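Local coordinates for Alpha/beta hydrolase fold protein (Ochrobactrum, PDB 4G9E) that opens the lactone ring of N-acyl homoserine lactones, bacterial signalling molecules, and is seen here with N-butanoyl-L-homoserine bound, at residues I3-L8 with H62-D67; R73-E78 with G182-I187; N234-K239 with I266-Q271; H241-A246 with P255-A260. All coordinates share one frame; numbering follows the deposited sequence. Where two conformers were deposited one is given.

Interaction 1: residues I3-L8 with H62-D67; sequences INYHEL and HGKSTD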
loop_
_atom_site.group_PDB
_atom_site.type_symbol
_atom_site.label_atom_id
_atom_site.label_comp_id
_atom_site.label_asym_id
_atom_site.label_seq_id
_atom_site.Cartn_x
_atom_site.Cartn_y
_atom_site.Cartn_z
ATOM N N ILE A 3 -10.058 13.071 12.856
ATOM C CA ILE A 3 -9.516 12.808 11.532
ATOM C C ILE A 3 -10.162 13.777 10.566
ATOM O O ILE A 3 -11.388 13.895 10.520
ATOM C CB ILE A 3 -9.812 11.377 11.066
ATOM C CG1 ILE A 3 -9.229 10.370 12.056
ATOM C CG2 ILE A 3 -9.251 11.143 9.668
ATOM C CD1 ILE A 3 -7.754 10.572 12.334
ATOM N N ASN A 4 -9.336 14.480 9.803
ATOM C CA ASN A 4 -9.841 15.442 8.842
ATOM C C ASN A 4 -9.984 14.817 7.467
ATOM O O ASN A 4 -9.011 14.335 6.887
ATOM C CB ASN A 4 -8.948 16.678 8.816
ATOM C CG ASN A 4 -9.064 17.494 10.092
ATOM O OD1 ASN A 4 -10.170 17.797 10.550
ATOM N ND2 ASN A 4 -7.927 17.829 10.689
ATOM N N TYR A 5 -11.217 14.814 6.976
ATOM C CA TYR A 5 -11.552 14.255 5.679
ATOM C C TYR A 5 -11.768 15.385 4.689
ATOM O O TYR A 5 -12.446 16.367 4.991
ATOM C CB TYR A 5 -12.829 13.423 5.787
ATOM C CG TYR A 5 -13.327 12.902 4.461
ATOM C CD1 TYR A 5 -12.965 11.641 4.012
ATOM C CD2 TYR A 5 -14.153 13.674 3.654
ATOM C CE1 TYR A 5 -13.413 11.157 2.801
ATOM C CE2 TYR A 5 -14.603 13.200 2.436
ATOM C CZ TYR A 5 -14.229 11.941 2.017
ATOM O OH TYR A 5 -14.675 11.460 0.808
ATOM N N HIS A 6 -11.194 15.248 3.503
ATOM C CA HIS A 6 -11.476 16.208 2.449
ATOM C C HIS A 6 -11.224 15.585 1.085
ATOM O O HIS A 6 -10.618 14.527 0.989
ATOM C CB HIS A 6 -10.700 17.517 2.662
ATOM C CG HIS A 6 -9.211 17.372 2.583
ATOM N ND1 HIS A 6 -8.473 16.678 3.518
ATOM C CD2 HIS A 6 -8.320 17.864 1.690
ATOM C CE1 HIS A 6 -7.193 16.734 3.193
ATOM N NE2 HIS A 6 -7.074 17.450 2.090
ATOM N N GLU A 7 -11.722 16.224 0.035
ATOM C CA GLU A 7 -11.616 15.670 -1.307
ATOM C C GLU A 7 -10.838 16.599 -2.223
ATOM O O GLU A 7 -10.956 17.822 -2.137
ATOM C CB GLU A 7 -13.009 15.373 -1.865
ATOM C CG GLU A 7 -13.722 14.293 -1.066
ATOM C CD GLU A 7 -15.198 14.193 -1.364
ATOM O OE1 GLU A 7 -15.737 15.065 -2.081
ATOM O OE2 GLU A 7 -15.823 13.229 -0.873
ATOM N N LEU A 8 -10.022 15.998 -3.081
ATOM C CA LEU A 8 -9.215 16.735 -4.041
ATOM C C LEU A 8 -9.705 16.479 -5.454
ATOM O O LEU A 8 -9.967 15.339 -5.828
ATOM C CB LEU A 8 -7.759 16.295 -3.955
ATOM C CG LEU A 8 -7.021 16.524 -2.638
ATOM C CD1 LEU A 8 -5.615 15.939 -2.713
ATOM C CD2 LEU A 8 -6.977 18.008 -2.296
ATOM N N HIS A 62 -11.794 3.396 -5.771
ATOM C CA HIS A 62 -11.830 2.763 -4.460
ATOM C C HIS A 62 -12.417 3.694 -3.406
ATOM O O HIS A 62 -12.336 4.919 -3.517
ATOM C CB HIS A 62 -10.411 2.391 -4.023
ATOM C CG HIS A 62 -9.779 1.293 -4.822
ATOM N ND1 HIS A 62 -9.316 1.472 -6.109
ATOM C CD2 HIS A 62 -9.512 0.005 -4.505
ATOM C CE1 HIS A 62 -8.800 0.337 -6.547
ATOM N NE2 HIS A 62 -8.908 -0.572 -5.595
ATOM N N GLY A 63 -12.975 3.105 -2.357
ATOM C CA GLY A 63 -13.442 3.876 -1.222
ATOM C C GLY A 63 -14.367 5.014 -1.603
ATOM O O GLY A 63 -15.326 4.836 -2.359
ATOM N N LYS A 64 -14.095 6.171 -1.055
ATOM C CA LYS A 64 -14.889 7.368 -1.263
ATOM C C LYS A 64 -14.384 8.225 -2.451
ATOM O O LYS A 64 -14.883 9.269 -2.697
ATOM C CB LYS A 64 -14.937 8.211 0.024
ATOM C CG LYS A 64 -15.621 7.445 1.133
ATOM C CD LYS A 64 -16.045 8.250 2.311
ATOM C CE LYS A 64 -16.649 7.294 3.321
ATOM N NZ LYS A 64 -17.988 6.842 2.929
ATOM N N SER A 65 -13.353 7.769 -3.140
ATOM C CA SER A 65 -12.922 8.438 -4.361
ATOM C C SER A 65 -13.871 8.080 -5.488
ATOM O O SER A 65 -14.564 7.071 -5.420
ATOM C CB SER A 65 -11.501 8.024 -4.720
ATOM O OG SER A 65 -10.588 8.608 -3.808
ATOM N N THR A 66 -13.906 8.909 -6.526
ATOM C CA THR A 66 -14.683 8.570 -7.709
ATOM C C THR A 66 -13.950 7.511 -8.507
ATOM O O THR A 66 -12.751 7.282 -8.315
ATOM C CB THR A 66 -14.937 9.790 -8.628
ATOM O OG1 THR A 66 -13.692 10.329 -9.087
ATOM C CG2 THR A 66 -15.720 10.869 -7.895
ATOM N N ASP A 67 -14.674 6.850 -9.399
ATOM C CA ASP A 67 -14.007 6.046 -10.403
ATOM C C ASP A 67 -13.073 6.955 -11.200
ATOM O O ASP A 67 -13.240 8.175 -11.222
ATOM C CB ASP A 67 -15.026 5.362 -11.316
ATOM C CG ASP A 67 -15.801 4.264 -10.608
ATOM O OD1 ASP A 67 -15.402 3.865 -9.486
ATOM O OD2 ASP A 67 -16.800 3.787 -11.185
HETATM O O HOH W 1 -16.930 10.460 -1.336
#
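Y5 and K64 carry this small surface contact, the lysine chain passing obliquely by the phenol end of the tyrosine. Traced outward, K64 first meets its partner at CB, which lies 3.4 Å from Y5 OH. CG stays farther from that oxygen. CD then approaches the ring obliquely, 4.0 Å from Y5 CE1, and a bend at chi4 (-75°) carries the amino end away from the strand. A lysine suits such a place because its methylenes can line an aromatic ring while its charge stays in solvent. The phenol is held by its own strand: Y5 OH donates to E7 OE2 over 2.7 Å, and OE2, in the ring plane, receives it on the lone pair facing away from OE1. One water completes the join, donating to E7 OE2 at 3.0 Å and to K64 O at 2.7 Å. E7 thus accepts from the tyrosine directly and reaches the loop through the water, while OE1 forms a salt bridge with R14. In the loop, H62 to S65 form a type II' turn, in which G63 takes the positive phi that glycine accepts easily. Strand 4-10 lies at one end of the sheet and pairs with strand 13-19, to which the loop is also tied, through S65 OG to the backbone of A16 and through T66 to R14. L8 rests on V87 and Q90 of helix 77-91.

Interaction 2: residues R73-E78 with G182-I187; sequences RSYSME and GRARRI
Y75 meets A184 and I187 because its chi1 of -65° sets the ring beside its own backbone N, opposite the carbonyl carbon, and swings the phenol onto helix 182-194. I187 has its CG2 branch anti to the backbone N, which brings that methyl to 3.4 Å from Y75 O. The tyrosine is the centre of an inverse gamma turn between two helices, and through that O its backbone as well as its ring touches the partner helix. The main event is a CH-pi contact: A184 CB sits 3.5 Å from the centroid of the Y75 ring, only 9° off the ring normal. A184 CA joins it over that face, 3.4 Å from Y75 CD2, an approach that a side chain larger than a methyl would hinder. I187 CD1 lies near the plane of the ring at its edge. Y75 CB is 4.3 Å from I187 CB. The buried hydroxyl is satisfied beyond these segments, by D181 and the backbone N of A68, and D181 also pairs with R183. With an alanine in place of Y75, the A184 methyl would probably lose the aromatic face it rests on and D181 one of its partners. S76 then caps helix 77-91, whose M77 touches the bound N-butanoyl-L-homoserine. Helix 182-194 lies in the helical insertion between strands 120-124 and 211-216, and such packing of an inserted cap against the core beside the ligand pocket is typical of alpha/beta hydrolases.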
loop_
_atom_site.group_PDB
_atom_site.type_symbol
_atom_site.label_atom_id
_atom_site.label_comp_id
_atom_site.label_asym_id
_atom_site.label_seq_id
_atom_site.Cartn_x
_atom_site.Cartn_y
_atom_site.Cartn_z
ATOM N N ARG A 73 -5.656 5.108 -18.071
ATOM C CA ARG A 73 -4.514 5.823 -17.525
ATOM C C ARG A 73 -4.284 5.472 -16.062
ATOM O O ARG A 73 -3.148 5.313 -15.624
ATOM C CB ARG A 73 -4.747 7.324 -17.644
ATOM C CG ARG A 73 -3.643 8.162 -17.048
ATOM C CD ARG A 73 -4.073 9.608 -16.910
ATOM N NE ARG A 73 -3.018 10.401 -16.289
ATOM C CZ ARG A 73 -3.236 11.429 -15.481
ATOM N NH1 ARG A 73 -4.476 11.790 -15.189
ATOM N NH2 ARG A 73 -2.213 12.088 -14.955
ATOM N N SER A 74 -5.366 5.371 -15.299
ATOM C CA SER A 74 -5.262 5.361 -13.839
ATOM C C SER A 74 -5.081 3.999 -13.185
ATOM O O SER A 74 -4.391 3.889 -12.166
ATOM C CB SER A 74 -6.494 6.029 -13.229
ATOM O OG SER A 74 -6.595 7.375 -13.633
ATOM N N TYR A 75 -5.730 2.977 -13.735
ATOM C CA TYR A 75 -5.818 1.696 -13.044
ATOM C C TYR A 75 -4.627 0.804 -13.379
ATOM O O TYR A 75 -4.734 -0.153 -14.152
ATOM C CB TYR A 75 -7.127 0.996 -13.386
ATOM C CG TYR A 75 -8.388 1.686 -12.910
ATOM C CD1 TYR A 75 -8.389 2.541 -11.811
ATOM C CD2 TYR A 75 -9.598 1.432 -13.541
ATOM C CE1 TYR A 75 -9.566 3.133 -11.376
ATOM C CE2 TYR A 75 -10.772 2.012 -13.114
ATOM C CZ TYR A 75 -10.754 2.858 -12.023
ATOM O OH TYR A 75 -11.912 3.455 -11.578
ATOM N N SER A 76 -3.482 1.151 -12.806
ATOM C CA SER A 76 -2.268 0.365 -12.945
ATOM C C SER A 76 -1.348 0.789 -11.823
ATOM O O SER A 76 -1.507 1.867 -11.256
ATOM C CB SER A 76 -1.589 0.613 -14.293
ATOM O OG SER A 76 -1.048 1.922 -14.350
ATOM N N MET A 77 -0.371 -0.042 -11.502
ATOM C CA MET A 77 0.540 0.326 -10.432
ATOM C C MET A 77 1.202 1.685 -10.693
ATOM O O MET A 77 1.301 2.522 -9.795
ATOM C CB MET A 77 1.557 -0.787 -10.203
ATOM C CG MET A 77 0.912 -2.020 -9.583
ATOM S SD MET A 77 1.894 -3.485 -9.840
ATOM C CE MET A 77 0.954 -4.671 -8.876
ATOM N N GLU A 78 1.635 1.909 -11.931
ATOM C CA GLU A 78 2.275 3.168 -12.287
ATOM C C GLU A 78 1.266 4.323 -12.363
ATOM O O GLU A 78 1.595 5.448 -11.994
ATOM C CB GLU A 78 3.095 3.019 -13.574
ATOM C CG GLU A 78 2.297 2.695 -14.834
ATOM C CD GLU A 78 2.085 1.203 -15.097
ATOM O OE1 GLU A 78 2.103 0.374 -14.157
ATOM O OE2 GLU A 78 1.881 0.866 -16.276
ATOM N N GLY A 182 -14.624 -2.718 -10.533
ATOM C CA GLY A 182 -13.987 -3.972 -10.892
ATOM C C GLY A 182 -13.051 -3.873 -12.086
ATOM O O GLY A 182 -12.128 -4.677 -12.230
ATOM N N ARG A 183 -13.285 -2.897 -12.955
ATOM C CA ARG A 183 -12.364 -2.652 -14.062
ATOM C C ARG A 183 -10.951 -2.412 -13.548
ATOM O O ARG A 183 -9.974 -2.766 -14.207
ATOM C CB ARG A 183 -12.811 -1.450 -14.892
ATOM C CG ARG A 183 -14.162 -1.641 -15.548
ATOM C CD ARG A 183 -14.624 -0.384 -16.264
ATOM N NE ARG A 183 -14.725 0.741 -15.342
ATOM C CZ ARG A 183 -14.975 1.990 -15.711
ATOM N NH1 ARG A 183 -15.158 2.279 -16.995
ATOM N NH2 ARG A 183 -15.043 2.951 -14.798
ATOM N N ALA A 184 -10.846 -1.804 -12.371
ATOM C CA ALA A 184 -9.544 -1.507 -11.797
ATOM C C ALA A 184 -8.784 -2.788 -11.462
ATOM O O ALA A 184 -7.571 -2.850 -11.635
ATOM C CB ALA A 184 -9.683 -0.615 -10.567
ATOM N N ARG A 185 -9.488 -3.805 -10.972
ATOM C CA ARG A 185 -8.844 -5.083 -10.710
ATOM C C ARG A 185 -8.314 -5.700 -11.997
ATOM O O ARG A 185 -7.146 -6.079 -12.086
ATOM C CB ARG A 185 -9.817 -6.051 -10.038
ATOM C CG ARG A 185 -10.084 -5.718 -8.576
ATOM C CD ARG A 185 -10.926 -6.791 -7.905
ATOM N NE ARG A 185 -12.306 -6.805 -8.382
ATOM C CZ ARG A 185 -13.329 -6.229 -7.756
ATOM N NH1 ARG A 185 -13.141 -5.575 -6.617
ATOM N NH2 ARG A 185 -14.552 -6.313 -8.268
ATOM N N ARG A 186 -9.177 -5.786 -13.001
ATOM C CA ARG A 186 -8.816 -6.454 -14.241
ATOM C C ARG A 186 -7.645 -5.766 -14.931
ATOM O O ARG A 186 -6.668 -6.414 -15.311
ATOM C CB ARG A 186 -10.013 -6.522 -15.184
ATOM C CG ARG A 186 -9.658 -7.090 -16.546
ATOM C CD ARG A 186 -10.874 -7.298 -17.430
ATOM N NE ARG A 186 -11.767 -6.143 -17.445
ATOM C CZ ARG A 186 -11.622 -5.080 -18.231
ATOM N NH1 ARG A 186 -10.599 -4.992 -19.075
ATOM N NH2 ARG A 186 -12.507 -4.094 -18.168
ATOM N N ILE A 187 -7.751 -4.452 -15.095
ATOM C CA ILE A 187 -6.752 -3.715 -15.854
ATOM C C ILE A 187 -5.416 -3.680 -15.113
ATOM O O ILE A 187 -4.366 -3.925 -15.701
ATOM C CB ILE A 187 -7.245 -2.301 -16.204
ATOM C CG1 ILE A 187 -8.487 -2.382 -17.100
ATOM C CG2 ILE A 187 -6.158 -1.523 -16.918
ATOM C CD1 ILE A 187 -9.226 -1.076 -17.227
#

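Interaction 3: residues N234-K239 with I266-Q271; sequences NLWEGK and IRDCTQ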
loop_
_atom_site.group_PDB
_atom_site.type_symbol
_atom_site.label_atom_id
_atom_site.label_comp_id
_atom_site.label_asym_id
_atom_site.label_seq_id
_atom_site.Cartn_x
_atom_site.Cartn_y
_atom_site.Cartn_z
ATOM N N ASN A 234 18.938 -0.774 0.101
ATOM C CA ASN A 234 19.107 -0.269 1.457
ATOM C C ASN A 234 17.981 -0.803 2.330
ATOM O O ASN A 234 17.012 -0.099 2.621
ATOM C CB ASN A 234 19.094 1.254 1.421
ATOM C CG ASN A 234 19.339 1.880 2.772
ATOM O OD1 ASN A 234 19.690 1.204 3.741
ATOM N ND2 ASN A 234 19.155 3.193 2.845
ATOM N N LEU A 235 18.106 -2.070 2.718
ATOM C CA LEU A 235 17.074 -2.753 3.485
ATOM C C LEU A 235 17.139 -2.323 4.947
ATOM O O LEU A 235 18.154 -2.511 5.626
ATOM C CB LEU A 235 17.253 -4.264 3.379
ATOM C CG LEU A 235 16.219 -5.133 4.089
ATOM C CD1 LEU A 235 14.814 -4.833 3.589
ATOM C CD2 LEU A 235 16.566 -6.603 3.907
ATOM N N TRP A 236 16.051 -1.735 5.428
ATOM C CA TRP A 236 16.005 -1.205 6.787
ATOM C C TRP A 236 16.229 -2.302 7.819
ATOM O O TRP A 236 15.529 -3.320 7.827
ATOM C CB TRP A 236 14.664 -0.519 7.008
ATOM C CG TRP A 236 14.461 0.035 8.380
ATOM C CD1 TRP A 236 15.100 1.103 8.947
ATOM C CD2 TRP A 236 13.519 -0.432 9.352
ATOM N NE1 TRP A 236 14.616 1.317 10.221
ATOM C CE2 TRP A 236 13.644 0.389 10.490
ATOM C CE3 TRP A 236 12.586 -1.471 9.369
ATOM C CZ2 TRP A 236 12.862 0.207 11.629
ATOM C CZ3 TRP A 236 11.814 -1.649 10.498
ATOM C CH2 TRP A 236 11.958 -0.814 11.611
ATOM N N GLU A 237 17.218 -2.075 8.680
ATOM C CA GLU A 237 17.628 -3.025 9.721
ATOM C C GLU A 237 18.182 -4.340 9.162
ATOM O O GLU A 237 18.378 -5.308 9.893
ATOM C CB GLU A 237 16.530 -3.233 10.775
ATOM C CG GLU A 237 16.277 -1.967 11.580
ATOM C CD GLU A 237 15.335 -2.149 12.756
ATOM O OE1 GLU A 237 14.632 -3.183 12.827
ATOM O OE2 GLU A 237 15.300 -1.236 13.609
ATOM N N GLY A 238 18.457 -4.352 7.861
ATOM C CA GLY A 238 19.214 -5.422 7.238
ATOM C C GLY A 238 18.498 -6.744 7.081
ATOM O O GLY A 238 19.120 -7.754 6.766
ATOM N N LYS A 239 17.214 -6.757 7.344
ATOM C CA LYS A 239 16.435 -7.975 7.183
ATOM C C LYS A 239 14.972 -7.660 6.894
ATOM O O LYS A 239 14.538 -6.565 7.113
ATOM C CB LYS A 239 16.553 -8.893 8.410
ATOM C CG LYS A 239 15.854 -8.319 9.599
ATOM C CD LYS A 239 16.063 -9.257 10.815
ATOM C CE LYS A 239 15.427 -10.641 10.554
ATOM N NZ LYS A 239 16.196 -11.934 10.852
ATOM N N ILE A 266 9.685 5.396 10.867
ATOM C CA ILE A 266 9.462 6.824 10.666
ATOM C C ILE A 266 10.515 7.639 11.422
ATOM O O ILE A 266 11.119 8.558 10.866
ATOM C CB ILE A 266 8.052 7.270 11.086
ATOM C CG1 ILE A 266 6.986 6.588 10.226
ATOM C CG2 ILE A 266 7.925 8.782 10.985
ATOM C CD1 ILE A 266 5.584 6.720 10.798
ATOM N N ARG A 267 10.753 7.293 12.685
ATOM C CA ARG A 267 11.765 7.990 13.473
ATOM C C ARG A 267 13.120 7.914 12.769
ATOM O O ARG A 267 13.821 8.921 12.634
ATOM C CB ARG A 267 11.837 7.390 14.887
ATOM C CG ARG A 267 12.685 8.168 15.886
ATOM C CD ARG A 267 14.183 7.913 15.782
ATOM N NE ARG A 267 14.553 6.505 15.724
ATOM C CZ ARG A 267 14.724 5.709 16.780
ATOM N NH1 ARG A 267 15.071 4.446 16.579
ATOM N NH2 ARG A 267 14.563 6.162 18.029
ATOM N N ASP A 268 13.491 6.723 12.320
ATOM C CA ASP A 268 14.777 6.529 11.673
ATOM C C ASP A 268 14.906 7.351 10.394
ATOM O O ASP A 268 15.976 7.869 10.096
ATOM C CB ASP A 268 15.023 5.058 11.351
ATOM C CG ASP A 268 15.293 4.201 12.574
ATOM O OD1 ASP A 268 15.427 4.726 13.708
ATOM O OD2 ASP A 268 15.393 2.974 12.362
ATOM N N CYS A 269 13.823 7.459 9.628
ATOM C CA CYS A 269 13.865 8.139 8.334
ATOM C C CYS A 269 13.739 9.652 8.434
ATOM O O CYS A 269 14.023 10.354 7.463
ATOM C CB CYS A 269 12.743 7.626 7.433
ATOM S SG CYS A 269 12.946 5.949 6.840
ATOM N N THR A 270 13.303 10.154 9.588
ATOM C CA THR A 270 12.976 11.570 9.716
ATOM C C THR A 270 13.667 12.295 10.862
ATOM O O THR A 270 13.729 13.518 10.854
ATOM C CB THR A 270 11.451 11.803 9.871
ATOM O OG1 THR A 270 11.003 11.273 11.126
ATOM C CG2 THR A 270 10.681 11.152 8.735
ATOM N N GLN A 271 14.155 11.560 11.859
ATOM C CA GLN A 271 14.734 12.201 13.037
ATOM C C GLN A 271 16.085 11.649 13.443
ATOM O O GLN A 271 16.535 11.853 14.565
ATOM C CB GLN A 271 13.761 12.210 14.211
ATOM C CG GLN A 271 13.106 13.572 14.405
ATOM C CD GLN A 271 14.115 14.712 14.562
ATOM O OE1 GLN A 271 14.926 14.735 15.494
ATOM N NE2 GLN A 271 14.057 15.670 13.650
HETATM O O HOH W 2 16.514 1.105 13.935
#
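W236 and D268 cross at about a right angle where a loop of the alpha/beta hydrolase fold, leading into strand 241-243, meets the end of helix 255-270. The indole presents its edge: NE1 donates to D268 OD2 over 2.8 Å, with an N-H...O angle of 163° and the acceptor almost in the ring plane. The carboxylate is turned 56° from the ring plane, and its OD2 accepts on the lone pair pointing away from OD1. Tryptophan fits here because it combines a buried aromatic body with a single N-H at its rim; the body also meets F265 edge-to-face. D268 splits its two oxygens between partners. OD1 is gripped side-on by R267, from NE at 2.8 Å and from NH1 at 2.9 Å, and lies close to the guanidinium plane, so the carboxylate is held at both ends and its rotation restrained. E237 folds back over one indole face, its CG lying 3.7 Å above the plane and over the centre. Its carboxylate ends near that of D268, E237 OE2 lying 4.4 Å from D268 OD2. The like charges are probably eased by R267 on D268 and by R264, which forms a salt bridge with E237. Between the two carboxylates sits a water whose two hydrogens go to E237 OE2 and D268 OD2, each 2.7 Å from its oxygen.

Interaction 4: residues H241-A246 with P255-A260; sequences HVIDNA and PAEFDA
I243 packs against E257 and F258, and the van der Waals contacts come first. The isoleucine and the glutamate slide past each other in opposite directions: I243 CG2 reaches to 3.5 Å from E257 CD, while CG1 lies 4.0 Å from E257 CG. E257 can lie alongside because its chain is extended, starting with CG anti to the backbone N (chi1 -172°). CD1 of the isoleucine presses on the helix backbone 3.8 Å from F258 CA and makes apolar contact with F258 CB a little farther off. The phenyl ring itself leads away, to meet F99 edge-to-face. Beta-branching suits I243, since CG2 and CG1 lie along the glutamate while CD1, at the end of the longer branch, reaches the helix backbone; an alanine here removes all three, and would probably leave a gap beside F258 and the E257 chain without its hydrocarbon support. Polar links across the contact run through water. One molecule donates to V242 O at 2.9 Å and to E257 OE1 at 2.7 Å; another donates to D244 O at 2.7 Å and to E257 OE2 at 2.6 Å. A long acid suits this exposed place, since its methylenes cover the isoleucine while its oxygens reach the waters on the backbone of V242 and D244. D244, for its part, pairs with R217. This joining of the last strand of the sheet to the C-terminal helix is typical of the alpha/beta hydrolase fold, where the loop between the two commonly carries the catalytic histidine.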
loop_
_atom_site.group_PDB
_atom_site.type_symbol
_atom_site.label_atom_id
_atom_site.label_comp_id
_atom_site.label_asym_id
_atom_site.label_seq_id
_atom_site.Cartn_x
_atom_site.Cartn_y
_atom_site.Cartn_z
ATOM N N HIS A 241 11.150 -8.357 8.053
ATOM C CA HIS A 241 10.560 -8.555 9.375
ATOM C C HIS A 241 9.272 -9.356 9.274
ATOM O O HIS A 241 8.494 -9.172 8.328
ATOM C CB HIS A 241 10.249 -7.204 10.022
ATOM C CG HIS A 241 11.460 -6.428 10.434
ATOM N ND1 HIS A 241 12.337 -6.872 11.400
ATOM C CD2 HIS A 241 11.925 -5.220 10.034
ATOM C CE1 HIS A 241 13.298 -5.981 11.565
ATOM N NE2 HIS A 241 13.069 -4.969 10.749
ATOM N N VAL A 242 9.040 -10.223 10.256
ATOM C CA VAL A 242 7.876 -11.087 10.259
ATOM C C VAL A 242 7.195 -11.021 11.623
ATOM O O VAL A 242 7.841 -11.164 12.664
ATOM C CB VAL A 242 8.277 -12.542 9.918
ATOM C CG1 VAL A 242 7.086 -13.471 10.017
ATOM C CG2 VAL A 242 8.898 -12.603 8.523
ATOM N N ILE A 243 5.887 -10.788 11.603
ATOM C CA ILE A 243 5.075 -10.689 12.808
ATOM C C ILE A 243 4.231 -11.948 12.986
ATOM O O ILE A 243 3.456 -12.313 12.111
ATOM C CB ILE A 243 4.157 -9.457 12.729
ATOM C CG1 ILE A 243 4.995 -8.172 12.683
ATOM C CG2 ILE A 243 3.168 -9.449 13.891
ATOM C CD1 ILE A 243 4.198 -6.925 12.355
ATOM N N ASP A 244 4.387 -12.619 14.121
ATOM C CA ASP A 244 3.597 -13.811 14.405
ATOM C C ASP A 244 2.122 -13.454 14.578
ATOM O O ASP A 244 1.789 -12.336 14.956
ATOM C CB ASP A 244 4.077 -14.486 15.692
ATOM C CG ASP A 244 5.488 -15.037 15.589
ATOM O OD1 ASP A 244 6.050 -15.072 14.476
ATOM O OD2 ASP A 244 6.026 -15.457 16.638
ATOM N N ASN A 245 1.244 -14.410 14.303
ATOM C CA ASN A 245 -0.187 -14.240 14.567
ATOM C C ASN A 245 -0.777 -13.099 13.773
ATOM O O ASN A 245 -1.631 -12.353 14.257
ATOM C CB ASN A 245 -0.450 -14.010 16.056
ATOM C CG ASN A 245 0.178 -15.063 16.919
ATOM O OD1 ASN A 245 0.859 -14.758 17.896
ATOM N ND2 ASN A 245 -0.024 -16.319 16.552
ATOM N N ALA A 246 -0.293 -12.954 12.550
ATOM C CA ALA A 246 -0.850 -11.990 11.621
ATOM C C ALA A 246 -0.702 -12.536 10.217
ATOM O O ALA A 246 0.184 -13.348 9.952
ATOM C CB ALA A 246 -0.124 -10.657 11.733
ATOM N N PRO A 255 -1.928 -4.490 15.702
ATOM C CA PRO A 255 -1.500 -3.091 15.583
ATOM C C PRO A 255 -0.326 -2.682 16.464
ATOM O O PRO A 255 0.528 -1.934 15.995
ATOM C CB PRO A 255 -2.756 -2.296 15.946
ATOM C CG PRO A 255 -3.889 -3.228 15.626
ATOM C CD PRO A 255 -3.372 -4.603 15.975
ATOM N N ALA A 256 -0.266 -3.140 17.705
ATOM C CA ALA A 256 0.827 -2.721 18.572
ATOM C C ALA A 256 2.177 -3.181 18.037
ATOM O O ALA A 256 3.139 -2.407 18.032
ATOM C CB ALA A 256 0.613 -3.234 19.979
ATOM N N GLU A 257 2.262 -4.433 17.603
ATOM C CA GLU A 257 3.518 -4.946 17.072
ATOM C C GLU A 257 3.882 -4.285 15.743
ATOM O O GLU A 257 5.036 -3.912 15.510
ATOM C CB GLU A 257 3.479 -6.464 16.925
ATOM C CG GLU A 257 4.826 -7.051 16.558
ATOM C CD GLU A 257 4.922 -8.533 16.836
ATOM O OE1 GLU A 257 5.874 -9.161 16.335
ATOM O OE2 GLU A 257 4.053 -9.065 17.555
ATOM N N PHE A 258 2.896 -4.131 14.868
ATOM C CA PHE A 258 3.133 -3.451 13.606
ATOM C C PHE A 258 3.579 -2.003 13.844
ATOM O O PHE A 258 4.528 -1.520 13.223
ATOM C CB PHE A 258 1.882 -3.482 12.733
ATOM C CG PHE A 258 2.009 -2.636 11.495
ATOM C CD1 PHE A 258 2.615 -3.130 10.351
ATOM C CD2 PHE A 258 1.576 -1.319 11.503
ATOM C CE1 PHE A 258 2.760 -2.321 9.227
ATOM C CE2 PHE A 258 1.722 -0.508 10.403
ATOM C CZ PHE A 258 2.309 -1.008 9.261
ATOM N N ASP A 259 2.885 -1.315 14.744
ATOM C CA ASP A 259 3.176 0.085 15.018
ATOM C C ASP A 259 4.579 0.269 15.580
ATOM O O ASP A 259 5.186 1.314 15.370
ATOM C CB ASP A 259 2.160 0.695 15.990
ATOM C CG ASP A 259 0.807 0.962 15.355
ATOM O OD1 ASP A 259 0.675 0.884 14.117
ATOM O OD2 ASP A 259 -0.132 1.280 16.122
ATOM N N ALA A 260 5.093 -0.719 16.309
ATOM C CA ALA A 260 6.475 -0.641 16.779
ATOM C C ALA A 260 7.428 -0.506 15.588
ATOM O O ALA A 260 8.332 0.333 15.595
ATOM C CB ALA A 260 6.829 -1.860 17.624
HETATM O O HOH W 3 8.182 -9.290 14.854
HETATM O O HOH W 4 5.994 -11.571 16.212
HETATM O O HOH W 5 2.109 -10.708 17.132
#

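The four contacts form two pairs. Interactions 1 and 2, with centres 18 Å apart, touch where D67 packs on the phenol end of Y75 and H62 approaches A184. Interactions 3 and 4, 16 Å apart between centres, meet through W236 and H241 and share helix 255-270; along the chain, interaction 4 falls wholly between the two segments of interaction 3. Centres in different pairs lie 28 to 31 Å apart, and interaction 2 is on the far side of the chain's centre from 3 and 4. Interactions 1 and 4 reach the outermost strands, 4-10 and 241-243, of one sheet, so one edge of the sheet meets a loop and the other the C-terminal helix, while interaction 2 joins the helical insertion to the core.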